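Local coordinates for cytochrome P450 (CYP102L1) (Mycobacterium phage Adler, PDB 6N6Q), which probably oxidises an organic substrate with molecular oxygen at a bound haem, as cytochrome P450 enzymes do, at residues Q423-Q426 with H427-I431; F322-I325 with A326-R329; E120-S123 with T124-Q127. One frame throughout, in Å; residues are numbered along the deposited sequence.

Interaction 1 of 3, residues Q423-Q426 with H427-I431. With HEM (protoporphyrin IX containing Fe), chain E.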
ATOM      1  N   GLN A 423      10.699   1.034   2.698  1.00 52.53           N
ATOM      2  CA  GLN A 423      11.875   1.003   1.837  1.00 45.64           C
ATOM      3  C   GLN A 423      11.688   0.037   0.673  1.00 48.55           C
ATOM      4  O   GLN A 423      12.244   0.257  -0.408  1.00 48.58           O
ATOM      5  CB  GLN A 423      13.114   0.632   2.650  1.00 48.85           C
ATOM      6  CG  GLN A 423      13.415   1.589   3.798  1.00 54.56           C
ATOM      7  CD  GLN A 423      12.679   1.226   5.076  1.00 66.07           C
ATOM      8  OE1 GLN A 423      12.706   0.077   5.516  1.00 61.55           O
ATOM      9  NE2 GLN A 423      12.014   2.208   5.678  1.00 70.28           N
ATOM     10  N   PHE A 424      10.908  -1.028   0.873  1.00 49.31           N
ATOM     11  CA  PHE A 424      10.599  -1.935  -0.225  1.00 43.15           C
ATOM     12  C   PHE A 424       9.697  -1.259  -1.247  1.00 47.28           C
ATOM     13  O   PHE A 424       9.929  -1.359  -2.459  1.00 52.18           O
ATOM     14  CB  PHE A 424       9.944  -3.210   0.315  1.00 47.29           C
ATOM     15  CG  PHE A 424       9.775  -4.295  -0.716  1.00 38.90           C
ATOM     16  CD1 PHE A 424       8.684  -4.299  -1.571  1.00 42.70           C
ATOM     17  CD2 PHE A 424      10.700  -5.320  -0.818  1.00 45.12           C
ATOM     18  CE1 PHE A 424       8.525  -5.297  -2.513  1.00 44.39           C
ATOM     19  CE2 PHE A 424      10.548  -6.321  -1.759  1.00 44.89           C
ATOM     20  CZ  PHE A 424       9.460  -6.310  -2.608  1.00 45.05           C
ATOM     21  N   ALA A 425       8.658  -0.566  -0.777  1.00 46.15           N
ATOM     22  CA  ALA A 425       7.724   0.088  -1.686  1.00 48.14           C
ATOM     23  C   ALA A 425       8.403   1.204  -2.468  1.00 44.92           C
ATOM     24  O   ALA A 425       8.235   1.312  -3.688  1.00 39.60           O
ATOM     25  CB  ALA A 425       6.525   0.627  -0.906  1.00 41.90           C
ATOM     26  N   GLN A 426       9.181   2.044  -1.784  1.00 44.44           N
ATOM     27  CA  GLN A 426       9.846   3.147  -2.468  1.00 48.88           C
ATOM     28  C   GLN A 426      10.860   2.648  -3.489  1.00 47.13           C
ATOM     29  O   GLN A 426      11.073   3.298  -4.517  1.00 48.73           O
ATOM     30  CB  GLN A 426      10.512   4.068  -1.448  1.00 49.00           C
ATOM     31  CG  GLN A 426       9.518   4.888  -0.641  1.00 55.43           C
ATOM     32  CD  GLN A 426      10.139   5.526   0.584  1.00 64.95           C
ATOM     33  OE1 GLN A 426      11.237   5.157   1.000  1.00 69.99           O
ATOM     34  NE2 GLN A 426       9.436   6.491   1.170  1.00 62.29           N
ATOM     35  N   HIS A 427      11.479   1.493  -3.240  1.00 49.01           N
ATOM     36  CA  HIS A 427      12.425   0.950  -4.209  1.00 46.67           C
ATOM     37  C   HIS A 427      11.705   0.442  -5.451  1.00 49.12           C
ATOM     38  O   HIS A 427      12.102   0.751  -6.580  1.00 51.64           O
ATOM     39  CB  HIS A 427      13.256  -0.163  -3.573  1.00 48.49           C
ATOM     40  CG  HIS A 427      14.459  -0.548  -4.376  1.00 55.16           C
ATOM     41  ND1 HIS A 427      15.533   0.297  -4.556  1.00 52.77           N
ATOM     42  CD2 HIS A 427      14.758  -1.685  -5.050  1.00 58.32           C
ATOM     43  CE1 HIS A 427      16.443  -0.303  -5.304  1.00 51.94           C
ATOM     44  NE2 HIS A 427      15.996  -1.506  -5.618  1.00 50.58           N
ATOM     45  N   GLU A 428      10.633  -0.335  -5.265  1.00 47.56           N
ATOM     46  CA  GLU A 428       9.939  -0.914  -6.411  1.00 51.65           C
ATOM     47  C   GLU A 428       9.158   0.133  -7.196  1.00 45.14           C
ATOM     48  O   GLU A 428       8.988  -0.010  -8.411  1.00 49.71           O
ATOM     49  CB  GLU A 428       9.001  -2.035  -5.957  1.00 45.82           C
ATOM     50  CG  GLU A 428       7.876  -1.581  -5.047  1.00 48.55           C
ATOM     51  CD  GLU A 428       6.760  -2.602  -4.938  1.00 58.95           C
ATOM     52  OE1 GLU A 428       6.387  -3.190  -5.977  1.00 54.66           O
ATOM     53  OE2 GLU A 428       6.258  -2.818  -3.815  1.00 52.01           O
ATOM     54  N   MET A 429       8.676   1.184  -6.528  1.00 47.99           N
ATOM     55  CA  MET A 429       7.905   2.203  -7.232  1.00 43.36           C
ATOM     56  C   MET A 429       8.781   3.025  -8.169  1.00 43.44           C
ATOM     57  O   MET A 429       8.319   3.447  -9.234  1.00 46.80           O
ATOM     58  CB  MET A 429       7.194   3.115  -6.231  1.00 48.54           C
ATOM     59  CG  MET A 429       6.015   2.463  -5.519  1.00 47.71           C
ATOM     60  SD  MET A 429       5.076   3.609  -4.490  1.00 47.25           S
ATOM     61  CE  MET A 429       6.305   4.083  -3.276  1.00 47.66           C
ATOM     62  N   VAL A 430      10.042   3.254  -7.799  1.00 47.32           N
ATOM     63  CA  VAL A 430      10.932   4.038  -8.648  1.00 49.35           C
ATOM     64  C   VAL A 430      11.394   3.221  -9.851  1.00 48.08           C
ATOM     65  O   VAL A 430      11.379   3.706 -10.986  1.00 54.99           O
ATOM     66  CB  VAL A 430      12.127   4.568  -7.834  1.00 53.68           C
ATOM     67  CG1 VAL A 430      13.105   5.298  -8.744  1.00 50.80           C
ATOM     68  CG2 VAL A 430      11.646   5.493  -6.730  1.00 42.76           C
ATOM     69  N   ILE A 431      11.810   1.971  -9.621  1.00 37.83           N
ATOM     70  CA  ILE A 431      12.258   1.125 -10.725  1.00 45.55           C
ATOM     71  C   ILE A 431      11.137   0.929 -11.736  1.00 48.96           C
ATOM     72  O   ILE A 431      11.368   0.931 -12.951  1.00 53.31           O
ATOM     73  CB  ILE A 431      12.779  -0.227 -10.200  1.00 52.79           C
ATOM     74  CG1 ILE A 431      13.852  -0.018  -9.132  1.00 52.00           C
ATOM     75  CG2 ILE A 431      13.332  -1.063 -11.341  1.00 46.24           C
ATOM     76  CD1 ILE A 431      14.532  -1.300  -8.694  1.00 55.26           C
TER
HETATM   77  CHA HEM E 501       1.709  -0.903   7.531  1.00 46.16           C
HETATM   78  CHB HEM E 501       1.053   2.146   3.803  1.00 48.28           C
HETATM   79  CHC HEM E 501       3.620  -0.823   0.928  1.00 46.27           C
HETATM   80  CHD HEM E 501       3.608  -4.168   4.454  1.00 41.66           C
HETATM   81  C1A HEM E 501       1.324   0.201   6.795  1.00 43.26           C
HETATM   82  C2A HEM E 501       0.615   1.371   7.282  1.00 48.03           C
HETATM   83  C3A HEM E 501       0.436   2.205   6.256  1.00 44.22           C
HETATM   84  C4A HEM E 501       1.023   1.606   5.074  1.00 45.94           C
HETATM   85  CMA HEM E 501      -0.277   3.571   6.326  1.00 42.76           C
HETATM   86  CAA HEM E 501       0.136   1.620   8.728  1.00 42.25           C
HETATM   87  CBA HEM E 501      -1.237   0.977   8.901  1.00 45.18           C
HETATM   88  CGA HEM E 501      -1.832   1.342  10.236  1.00 51.00           C
HETATM   89  O1A HEM E 501      -1.239   2.185  10.959  1.00 51.99           O
HETATM   90  O2A HEM E 501      -2.908   0.789  10.579  1.00 42.86           O
HETATM   91  C1B HEM E 501       1.739   1.638   2.716  1.00 48.92           C
HETATM   92  C2B HEM E 501       1.952   2.316   1.453  1.00 54.61           C
HETATM   93  C3B HEM E 501       2.664   1.497   0.652  1.00 48.98           C
HETATM   94  C4B HEM E 501       2.919   0.274   1.392  1.00 51.71           C
HETATM   95  CMB HEM E 501       1.421   3.738   1.157  1.00 37.77           C
HETATM   96  CAB HEM E 501       3.167   1.712  -0.800  1.00 48.91           C
HETATM   97  CBB HEM E 501       2.937   2.802  -1.542  1.00 49.45           C
HETATM   98  C1C HEM E 501       3.875  -1.985   1.628  1.00 43.20           C
HETATM   99  C2C HEM E 501       4.673  -3.108   1.179  1.00 53.44           C
HETATM  100  C3C HEM E 501       4.679  -4.037   2.137  1.00 49.43           C
HETATM  101  C4C HEM E 501       3.877  -3.541   3.249  1.00 43.63           C
HETATM  102  CMC HEM E 501       5.399  -3.230  -0.178  1.00 42.38           C
HETATM  103  CAC HEM E 501       5.433  -5.383   2.006  1.00 47.73           C
HETATM  104  CBC HEM E 501       5.463  -6.298   2.981  1.00 54.44           C
HETATM  105  C1D HEM E 501       3.104  -3.581   5.599  1.00 45.12           C
HETATM  106  C2D HEM E 501       2.951  -4.215   6.897  1.00 44.80           C
HETATM  107  C3D HEM E 501       2.430  -3.317   7.742  1.00 40.40           C
HETATM  108  C4D HEM E 501       2.231  -2.076   7.019  1.00 42.97           C
HETATM  109  CMD HEM E 501       3.323  -5.675   7.240  1.00 33.94           C
HETATM  110  CAD HEM E 501       2.099  -3.556   9.233  1.00 40.48           C
HETATM  111  CBD HEM E 501       3.346  -3.345  10.085  1.00 32.48           C
HETATM  112  CGD HEM E 501       3.005  -3.484  11.548  1.00 45.02           C
HETATM  113  O1D HEM E 501       3.891  -3.912  12.334  1.00 44.89           O
HETATM  114  O2D HEM E 501       1.846  -3.175  11.933  1.00 43.81           O
HETATM  115  NA  HEM E 501       1.551   0.384   5.443  1.00 49.98           N
HETATM  116  NB  HEM E 501       2.342   0.398   2.641  1.00 48.44           N
HETATM  117  NC  HEM E 501       3.408  -2.288   2.892  1.00 47.62           N
HETATM  118  ND  HEM E 501       2.654  -2.278   5.716  1.00 45.97           N
HETATM  119 FE   HEM E 501       2.367  -1.003   4.124  1.00 54.90          FE
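Phe424 and Glu428 sit one turn apart on helix 422-439, and the carboxylate of Glu428 meets the rim of the Phe424 ring. Glu428 OE2 lies near the ring plane, 3.6 Å from Phe424 CE1. The carboxylate is turned almost square to the ring, with the two planes 82° apart. Glu428 CG stands between its backbone N and carbonyl carbon (chi1 63°), and the chain then runs extended back along the helix. This brings Glu428 CG to 3.2 Å from Ala425 O and OE2 to the ring edge.

The haem borders the same face of the helix. Phe424 CD1 is 3.7 Å from the haem methyl CMC. Ala425 CB rests against the vinyl carbon CAB at 3.5 Å. Met429 reaches the other end of that vinyl, with SD 3.7 Å from CBB. Its chain bends at the last torsion (chi3 -63°), so CE turns back to 4.2 Å from Ala425 CB. The backbone bonds are those of an alpha helix: Met429 N donates to Ala425 O at 2.9 Å, and Glu428 N to Phe424 O.

His427 NE2 is hydrogen-bonded to His126 of helix 119-145. Glu428 OE2 is hydrogen-bonded to Ser283 OG of helix 265-296, which ties two helices together beside the cofactor.

Phe424, Ala425, Glu428 and Met429 thus build one wall of the haem pocket. Mostly hydrocarbon and sulfur meet the porphyrin rim, with Glu428 OE2 also near the methyl CMC. That buried oxygen is held by a hydroxyl and faces a ring edge that is probably weakly favourable for a carboxylate.

Interaction 2 of 3, residues F322-I325 with A326-R329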
ATOM      1  N   PHE A 322      21.616  -1.239  -7.983  1.00 49.04           N
ATOM      2  CA  PHE A 322      20.880  -0.881  -6.772  1.00 51.82           C
ATOM      3  C   PHE A 322      21.091   0.578  -6.383  1.00 54.05           C
ATOM      4  O   PHE A 322      20.142   1.261  -5.979  1.00 55.27           O
ATOM      5  CB  PHE A 322      21.288  -1.806  -5.624  1.00 52.05           C
ATOM      6  CG  PHE A 322      20.690  -1.425  -4.301  1.00 56.41           C
ATOM      7  CD1 PHE A 322      19.346  -1.640  -4.047  1.00 60.40           C
ATOM      8  CD2 PHE A 322      21.469  -0.851  -3.313  1.00 58.79           C
ATOM      9  CE1 PHE A 322      18.791  -1.287  -2.832  1.00 59.33           C
ATOM     10  CE2 PHE A 322      20.922  -0.498  -2.097  1.00 57.10           C
ATOM     11  CZ  PHE A 322      19.582  -0.716  -1.856  1.00 58.09           C
ATOM     12  N   ASP A 323      22.324   1.075  -6.499  1.00 58.95           N
ATOM     13  CA  ASP A 323      22.627   2.430  -6.049  1.00 61.98           C
ATOM     14  C   ASP A 323      21.984   3.505  -6.916  1.00 58.42           C
ATOM     15  O   ASP A 323      21.772   4.622  -6.434  1.00 61.77           O
ATOM     16  CB  ASP A 323      24.141   2.643  -6.007  1.00 61.95           C
ATOM     17  CG  ASP A 323      24.776   2.049  -4.768  1.00 71.77           C
ATOM     18  OD1 ASP A 323      24.169   2.151  -3.682  1.00 77.06           O
ATOM     19  OD2 ASP A 323      25.883   1.480  -4.881  1.00 79.53           O
ATOM     20  N   GLN A 324      21.668   3.201  -8.176  1.00 58.39           N
ATOM     21  CA  GLN A 324      21.132   4.223  -9.067  1.00 55.50           C
ATOM     22  C   GLN A 324      19.708   4.627  -8.713  1.00 56.76           C
ATOM     23  O   GLN A 324      19.286   5.731  -9.071  1.00 56.58           O
ATOM     24  CB  GLN A 324      21.181   3.740 -10.517  1.00 48.84           C
ATOM     25  CG  GLN A 324      22.568   3.754 -11.128  1.00 56.47           C
ATOM     26  CD  GLN A 324      22.576   3.242 -12.555  1.00 55.75           C
ATOM     27  OE1 GLN A 324      21.771   2.385 -12.925  1.00 46.79           O
ATOM     28  NE2 GLN A 324      23.491   3.762 -13.365  1.00 56.26           N
ATOM     29  N   ILE A 325      18.965   3.766  -8.017  1.00 54.03           N
ATOM     30  CA  ILE A 325      17.543   4.016  -7.797  1.00 53.19           C
ATOM     31  C   ILE A 325      17.342   5.239  -6.911  1.00 51.66           C
ATOM     32  O   ILE A 325      16.565   6.141  -7.241  1.00 54.51           O
ATOM     33  CB  ILE A 325      16.868   2.766  -7.206  1.00 51.73           C
ATOM     34  CG1 ILE A 325      17.064   1.574  -8.143  1.00 49.67           C
ATOM     35  CG2 ILE A 325      15.392   3.024  -6.957  1.00 47.89           C
ATOM     36  CD1 ILE A 325      16.781   1.890  -9.600  1.00 50.24           C
ATOM     37  N   ALA A 326      18.045   5.296  -5.779  1.00 48.06           N
ATOM     38  CA  ALA A 326      17.899   6.428  -4.872  1.00 48.13           C
ATOM     39  C   ALA A 326      18.476   7.718  -5.437  1.00 59.54           C
ATOM     40  O   ALA A 326      18.179   8.793  -4.904  1.00 65.95           O
ATOM     41  CB  ALA A 326      18.556   6.115  -3.528  1.00 52.23           C
ATOM     42  N   LYS A 327      19.286   7.643  -6.495  1.00 58.35           N
ATOM     43  CA  LYS A 327      19.853   8.841  -7.099  1.00 53.93           C
ATOM     44  C   LYS A 327      18.870   9.570  -8.007  1.00 53.36           C
ATOM     45  O   LYS A 327      19.165  10.690  -8.435  1.00 63.41           O
ATOM     46  CB  LYS A 327      21.123   8.489  -7.882  1.00 56.46           C
ATOM     47  CG  LYS A 327      22.277   8.010  -7.002  1.00 55.58           C
ATOM     48  CD  LYS A 327      23.589   7.909  -7.770  1.00 52.79           C
ATOM     49  CE  LYS A 327      23.554   6.804  -8.813  1.00 64.44           C
ATOM     50  NZ  LYS A 327      24.899   6.513  -9.390  1.00 60.83           N
ATOM     51  N   LEU A 328      17.719   8.971  -8.305  1.00 53.41           N
ATOM     52  CA  LEU A 328      16.684   9.624  -9.106  1.00 56.25           C
ATOM     53  C   LEU A 328      15.875  10.523  -8.180  1.00 59.68           C
ATOM     54  O   LEU A 328      14.834  10.133  -7.649  1.00 64.04           O
ATOM     55  CB  LEU A 328      15.804   8.590  -9.798  1.00 52.33           C
ATOM     56  CG  LEU A 328      16.517   7.632 -10.753  1.00 52.58           C
ATOM     57  CD1 LEU A 328      15.559   6.573 -11.277  1.00 46.37           C
ATOM     58  CD2 LEU A 328      17.152   8.397 -11.904  1.00 50.45           C
ATOM     59  N   ARG A 329      16.367  11.749  -7.985  1.00 58.55           N
ATOM     60  CA  ARG A 329      15.739  12.664  -7.034  1.00 59.90           C
ATOM     61  C   ARG A 329      14.350  13.087  -7.495  1.00 63.67           C
ATOM     62  O   ARG A 329      13.387  13.036  -6.721  1.00 63.62           O
ATOM     63  CB  ARG A 329      16.622  13.894  -6.822  1.00 64.73           C
ATOM     64  CG  ARG A 329      15.857  15.096  -6.284  1.00 68.25           C
ATOM     65  CD  ARG A 329      16.672  16.375  -6.359  1.00 67.88           C
ATOM     66  NE  ARG A 329      15.829  17.563  -6.245  1.00 71.36           N
ATOM     67  CZ  ARG A 329      15.491  18.135  -5.094  1.00 82.10           C
ATOM     68  NH1 ARG A 329      15.923  17.630  -3.946  1.00 84.31           N
ATOM     69  NH2 ARG A 329      14.718  19.214  -5.090  1.00 78.19           N
TER
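The flat carbonyl group of Ile325 has the Leu328 N-H above its plane, 56° out of it. That bond is fairly straight, with Leu328 N 3.2 Å from Ile325 O. At the amide of Gln324, OE1 takes a weak hydrogen bond from Trp312 NE1. Lys327 CE meets Gln324 CG, the methylene before that amide, at 4.0 Å. The Phe322 ring meets the ring of His427 of helix 422-439, with the planes at about 45°.

Lys327 folds back over the backbone rather than reaching outward. Its CG is 3.5 Å from Asp323 O. A bend at chi3 (-68°) then lays CE 3.5 Å from Gln324 CA. The charged ends of Lys327 and Asp323 do not meet, as NZ and OD2 are 6.8 Å apart. Lys327 N gives Gln324 O a weak bond. Leu328 CG packs against the same turn, 3.8 Å from Ile325 O.

Leu328 is the centre of an inverse gamma turn and the N-cap of the next helix. The stretch is the short, weakly bonded helix 322-326 and the turn that leads from it into helix 329-341, probably J' and K of the P450 fold. Ile325 and Leu328 face helix 422-439, Phe322 leans on helix 119-145, and Gln324 and Lys327 touch Met311 of helix 298-311.

Interaction 3 of 3, residues E120-S123 with T124-Q127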
ATOM      1  N   GLU A 120      19.743  -2.589   3.411  1.00 59.33           N
ATOM      2  CA  GLU A 120      20.651  -3.688   3.097  1.00 62.35           C
ATOM      3  C   GLU A 120      19.896  -4.859   2.481  1.00 66.24           C
ATOM      4  O   GLU A 120      20.341  -5.448   1.488  1.00 68.42           O
ATOM      5  CB  GLU A 120      21.381  -4.130   4.365  1.00 65.84           C
ATOM      6  CG  GLU A 120      22.019  -5.507   4.273  1.00 63.47           C
ATOM      7  CD  GLU A 120      22.232  -6.137   5.638  1.00 74.10           C
ATOM      8  OE1 GLU A 120      21.726  -5.582   6.638  1.00 73.00           O
ATOM      9  OE2 GLU A 120      22.903  -7.188   5.711  1.00 78.63           O
ATOM     10  N   ALA A 121      18.747  -5.212   3.061  1.00 60.21           N
ATOM     11  CA  ALA A 121      17.971  -6.329   2.540  1.00 56.86           C
ATOM     12  C   ALA A 121      17.400  -6.025   1.161  1.00 56.11           C
ATOM     13  O   ALA A 121      17.147  -6.950   0.380  1.00 61.15           O
ATOM     14  CB  ALA A 121      16.847  -6.689   3.512  1.00 57.70           C
ATOM     15  N   MET A 122      17.195  -4.745   0.841  1.00 53.82           N
ATOM     16  CA  MET A 122      16.649  -4.391  -0.465  1.00 56.14           C
ATOM     17  C   MET A 122      17.616  -4.744  -1.588  1.00 54.16           C
ATOM     18  O   MET A 122      17.190  -5.174  -2.667  1.00 54.57           O
ATOM     19  CB  MET A 122      16.296  -2.904  -0.507  1.00 51.94           C
ATOM     20  CG  MET A 122      15.076  -2.539   0.323  1.00 53.78           C
ATOM     21  SD  MET A 122      13.682  -3.640   0.005  1.00 62.39           S
ATOM     22  CE  MET A 122      13.473  -3.432  -1.766  1.00 48.72           C
ATOM     23  N   SER A 123      18.920  -4.576  -1.352  1.00 49.82           N
ATOM     24  CA  SER A 123      19.901  -4.908  -2.380  1.00 58.68           C
ATOM     25  C   SER A 123      19.867  -6.390  -2.727  1.00 56.94           C
ATOM     26  O   SER A 123      20.159  -6.766  -3.868  1.00 55.85           O
ATOM     27  CB  SER A 123      21.303  -4.499  -1.926  1.00 55.68           C
ATOM     28  OG  SER A 123      21.684  -5.197  -0.753  1.00 66.39           O
ATOM     29  N   THR A 124      19.510  -7.245  -1.764  1.00 54.87           N
ATOM     30  CA  THR A 124      19.364  -8.665  -2.059  1.00 54.04           C
ATOM     31  C   THR A 124      18.209  -8.922  -3.018  1.00 52.81           C
ATOM     32  O   THR A 124      18.269  -9.863  -3.818  1.00 55.37           O
ATOM     33  CB  THR A 124      19.156  -9.461  -0.769  1.00 58.71           C
ATOM     34  OG1 THR A 124      17.889  -9.120  -0.194  1.00 61.18           O
ATOM     35  CG2 THR A 124      20.261  -9.154   0.233  1.00 54.43           C
ATOM     36  N   TYR A 125      17.160  -8.101  -2.961  1.00 50.71           N
ATOM     37  CA  TYR A 125      15.992  -8.287  -3.811  1.00 47.94           C
ATOM     38  C   TYR A 125      16.089  -7.551  -5.140  1.00 46.99           C
ATOM     39  O   TYR A 125      15.313  -7.857  -6.053  1.00 47.66           O
ATOM     40  CB  TYR A 125      14.722  -7.809  -3.095  1.00 50.74           C
ATOM     41  CG  TYR A 125      14.574  -8.263  -1.659  1.00 53.27           C
ATOM     42  CD1 TYR A 125      14.910  -9.556  -1.273  1.00 51.43           C
ATOM     43  CD2 TYR A 125      14.093  -7.395  -0.690  1.00 48.36           C
ATOM     44  CE1 TYR A 125      14.769  -9.965   0.039  1.00 48.13           C
ATOM     45  CE2 TYR A 125      13.950  -7.795   0.622  1.00 53.80           C
ATOM     46  CZ  TYR A 125      14.288  -9.081   0.982  1.00 53.14           C
ATOM     47  OH  TYR A 125      14.144  -9.481   2.292  1.00 54.06           O
ATOM     48  N   HIS A 126      17.020  -6.599  -5.267  1.00 42.04           N
ATOM     49  CA  HIS A 126      17.009  -5.670  -6.396  1.00 46.42           C
ATOM     50  C   HIS A 126      16.999  -6.394  -7.737  1.00 46.33           C
ATOM     51  O   HIS A 126      16.238  -6.037  -8.642  1.00 46.37           O
ATOM     52  CB  HIS A 126      18.212  -4.731  -6.318  1.00 52.45           C
ATOM     53  CG  HIS A 126      18.408  -3.909  -7.553  1.00 46.33           C
ATOM     54  ND1 HIS A 126      17.664  -2.781  -7.822  1.00 48.39           N
ATOM     55  CD2 HIS A 126      19.252  -4.060  -8.601  1.00 41.00           C
ATOM     56  CE1 HIS A 126      18.048  -2.266  -8.976  1.00 47.89           C
ATOM     57  NE2 HIS A 126      19.011  -3.024  -9.471  1.00 46.15           N
ATOM     58  N   GLN A 127      17.852  -7.412  -7.884  1.00 46.87           N
ATOM     59  CA  GLN A 127      17.930  -8.140  -9.147  1.00 41.57           C
ATOM     60  C   GLN A 127      16.585  -8.755  -9.513  1.00 43.83           C
ATOM     61  O   GLN A 127      16.121  -8.633 -10.654  1.00 51.91           O
ATOM     62  CB  GLN A 127      19.015  -9.214  -9.061  1.00 45.62           C
ATOM     63  CG  GLN A 127      20.276  -8.896  -9.855  1.00 52.55           C
ATOM     64  CD  GLN A 127      20.860  -7.533  -9.523  1.00 60.84           C
ATOM     65  OE1 GLN A 127      21.226  -7.260  -8.376  1.00 60.51           O
ATOM     66  NE2 GLN A 127      20.950  -6.668 -10.529  1.00 47.31           N
TER
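Tyr125 lies back over the turn that precedes it, and this is the tight side of the contact. Ala121 O sits 3.2 Å above the plane of the Tyr125 ring, over its centre. Thr124 OG1 is on the same face, nearer the rim. The modelled distance from Thr124 OG1 to Ala121 O, 2.4 Å, is too short to trust in detail. Thr124 N also gives Ala121 O a weak bond. Met122 comes to the ring edge instead: SD is 5.1 Å from the centroid of the Tyr125 ring and 80° off its normal. Its nearest ring atom is Tyr125 CD2. The two side chains cross at about a right angle. Ala121 CB adds an apolar touch to Tyr125 CE2 at 4.2 Å, and Tyr125 OH bonds to Ala116 O.

The other side is looser and more polar. Glu120 is exposed, and Ser123 and Thr124 are partly so. Ser123 OG, placed between its backbone N and carbonyl carbon (chi1 62°), bonds to Glu120 O at 2.6 Å.

Along the backbone, Tyr125 N bonds to Met122 O at 2.9 Å, and His126 N gives Ser123 O a weak bond. Met122 and Tyr125 form a Met-aromatic contact near the start of helix 119-145, which probably corresponds to the D helix of cytochromes P450.

All three are local contacts, two within long helices and one at the end of a short one. Interaction 1 is the buried one and the only one that touches the haem. Interactions 2 and 3 are partly buried and farther from the chain centre. His427 of interaction 1 touches both of the others. Met122 CE of interaction 3 also reaches Phe424. The backbone differs too. Residues 423-431 bond mainly four residues apart; in 322-329 and 120-127 the bonds across the contact span three residues and several are weak. Mainly apolar contact lines the cofactor; exposed lysine, aspartate and glutamate mark the outer turns.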